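PDB 4OUQ: DUF4783 domain-containing protein from Bacteroides fragilis, which is of unknown function but belongs to the DUF4783 family within the NTF2 clan, and is probably exported, its precursor carrying a signal peptide. Local coordinates for residues G7-F12 and S72-T77. Sequence-based numbering, arbitrary orientation. Where two conformers were deposited one is given.
Sequences GVVVAF and SFIIGT
The helix turn carrying Val8 and Val9, in residues 7-12 of helix 6-14, packs over the extended backbone around Ile74, in residues 72-77 of strand 72-80. The backbones stay well apart: the closest CA atoms, Val9 CA and Gly76 CA, are 9.1 Å from each other. No hydrogen bond joins the two segments, and they meet through side chains alone.

Ile74 does most of the spanning. Its CB points toward the helix, and with CD1 anti to CA (chi2 178°) the ethyl branch is fully extended, carrying its terminal methyl to the two valines. There Ile74 CD1 lies 4.4 Å from Val8 CG1 and 4.3 Å from Val9 CG2. Val8 aims its CB at the strand, whereas Val9 reaches Ile74 with CG2 from a CB that is not so directed. These are loose van der Waals approaches, and the two segments bury just 88 Å² between them. One turn farther along the helix, Phe12 also directs its CB toward the strand, but its ring stops short, with CD2 5.3 Å from Ile74 CD1.

Strand 72-80 lies between strands 57-67 and 83-94, and the Ile74 backbone is hydrogen-bonded to that of Cys89 on strand 83-94. Ile4 and Glu65 also touch the Ile74 side chain. Helix 6-14 packs on one face of the curved sheet, consistent with an NTF2-like fold; Val9 meets Phe60 and Val62 of strand 57-67, while Val8 reaches Leu20 of helix 17-21.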
loop_
_atom_site.group_PDB
_atom_site.type_symbol
_atom_site.label_atom_id
_atom_site.label_comp_id
_atom_site.label_asym_id
_atom_site.label_seq_id
_atom_site.Cartn_x
_atom_site.Cartn_y
_atom_site.Cartn_z
ATOM N N GLY A 7 3.446 -4.197 -10.130
ATOM C CA GLY A 7 4.517 -4.104 -9.205
ATOM C C GLY A 7 4.116 -3.845 -7.753
ATOM O O GLY A 7 4.838 -4.193 -6.833
ATOM N N VAL A 8 3.002 -3.152 -7.559
ATOM C CA VAL A 8 2.493 -2.880 -6.232
ATOM C C VAL A 8 2.056 -4.164 -5.551
ATOM O O VAL A 8 2.372 -4.397 -4.417
ATOM C CB VAL A 8 1.381 -1.864 -6.299
ATOM C CG1 VAL A 8 0.637 -1.783 -4.970
ATOM C CG2 VAL A 8 1.987 -0.485 -6.707
ATOM N N VAL A 9 1.307 -4.965 -6.301
ATOM C CA VAL A 9 0.771 -6.230 -5.774
ATOM C C VAL A 9 1.949 -7.161 -5.454
ATOM O O VAL A 9 1.985 -7.777 -4.421
ATOM C CB VAL A 9 -0.162 -6.888 -6.783
ATOM C CG1 VAL A 9 -0.600 -8.259 -6.264
ATOM C CG2 VAL A 9 -1.376 -6.023 -7.046
ATOM N N VAL A 10 2.935 -7.213 -6.336
ATOM C CA VAL A 10 4.141 -8.031 -6.123
ATOM C C VAL A 10 4.881 -7.577 -4.898
ATOM O O VAL A 10 5.307 -8.382 -4.079
ATOM C CB VAL A 10 5.061 -8.010 -7.385
ATOM C CG1 VAL A 10 6.384 -8.696 -7.087
ATOM C CG2 VAL A 10 4.317 -8.624 -8.594
ATOM N N ALA A 11 5.019 -6.262 -4.735
ATOM C CA ALA A 11 5.729 -5.744 -3.560
ATOM C C ALA A 11 5.011 -6.093 -2.253
ATOM O O ALA A 11 5.644 -6.527 -1.297
ATOM C CB ALA A 11 5.925 -4.242 -3.701
ATOM N N PHE A 12 3.718 -5.963 -2.227
ATOM C CA PHE A 12 2.949 -6.340 -1.015
ATOM C C PHE A 12 3.057 -7.829 -0.746
ATOM O O PHE A 12 3.222 -8.230 0.401
ATOM C CB PHE A 12 1.503 -5.942 -1.136
ATOM C CG PHE A 12 1.214 -4.506 -0.709
ATOM C CD1 PHE A 12 1.306 -4.108 0.661
ATOM C CD2 PHE A 12 0.744 -3.609 -1.596
ATOM C CE1 PHE A 12 1.063 -2.780 1.021
ATOM C CE2 PHE A 12 0.430 -2.283 -1.212
ATOM C CZ PHE A 12 0.641 -1.885 0.064
ATOM N N SER A 72 -7.854 5.274 -8.863
ATOM C CA SER A 72 -8.127 3.837 -8.805
ATOM C C SER A 72 -7.816 3.301 -7.403
ATOM O O SER A 72 -7.166 3.958 -6.603
ATOM C CB SER A 72 -7.267 3.090 -9.852
ATOM O OG SER A 72 -5.889 3.089 -9.473
ATOM N N PHE A 73 -8.237 2.076 -7.123
ATOM C CA PHE A 73 -7.918 1.453 -5.878
ATOM C C PHE A 73 -7.897 -0.056 -5.945
ATOM O O PHE A 73 -8.524 -0.625 -6.840
ATOM C CB PHE A 73 -8.921 1.916 -4.761
ATOM C CG PHE A 73 -10.344 1.454 -4.970
ATOM C CD1 PHE A 73 -10.754 0.186 -4.500
ATOM C CD2 PHE A 73 -11.284 2.229 -5.643
ATOM C CE1 PHE A 73 -12.042 -0.271 -4.748
ATOM C CE2 PHE A 73 -12.598 1.790 -5.844
ATOM C CZ PHE A 73 -12.966 0.522 -5.417
ATOM N N ILE A 74 -7.215 -0.650 -4.986
ATOM C CA ILE A 74 -7.327 -2.065 -4.713
ATOM C C ILE A 74 -7.701 -2.251 -3.223
ATOM O O ILE A 74 -7.253 -1.485 -2.329
ATOM C CB ILE A 74 -6.073 -2.900 -5.063
ATOM C CG1 ILE A 74 -4.824 -2.358 -4.399
ATOM C CG2 ILE A 74 -5.894 -2.971 -6.550
ATOM C CD1 ILE A 74 -3.558 -3.184 -4.671
ATOM N N ILE A 75 -8.492 -3.284 -3.003
ATOM C CA ILE A 75 -8.858 -3.707 -1.659
ATOM C C ILE A 75 -8.203 -5.122 -1.571
ATOM O O ILE A 75 -8.551 -5.995 -2.379
ATOM C CB ILE A 75 -10.380 -3.865 -1.488
ATOM C CG1 ILE A 75 -11.188 -2.621 -1.873
ATOM C CG2 ILE A 75 -10.692 -4.280 -0.050
ATOM C CD1 ILE A 75 -10.831 -1.421 -1.058
ATOM N N GLY A 76 -7.349 -5.360 -0.586
ATOM C CA GLY A 76 -6.620 -6.656 -0.520
ATOM C C GLY A 76 -6.395 -7.119 0.907
ATOM O O GLY A 76 -6.738 -6.389 1.858
ATOM N N THR A 77 -6.046 -8.401 1.040
ATOM C CA THR A 77 -5.787 -9.009 2.343
ATOM C C THR A 77 -4.341 -9.465 2.376
ATOM O O THR A 77 -3.891 -10.239 1.486
ATOM C CB THR A 77 -6.767 -10.189 2.623
ATOM O OG1 THR A 77 -8.138 -9.683 2.599
ATOM C CG2 THR A 77 -6.473 -10.796 3.947
#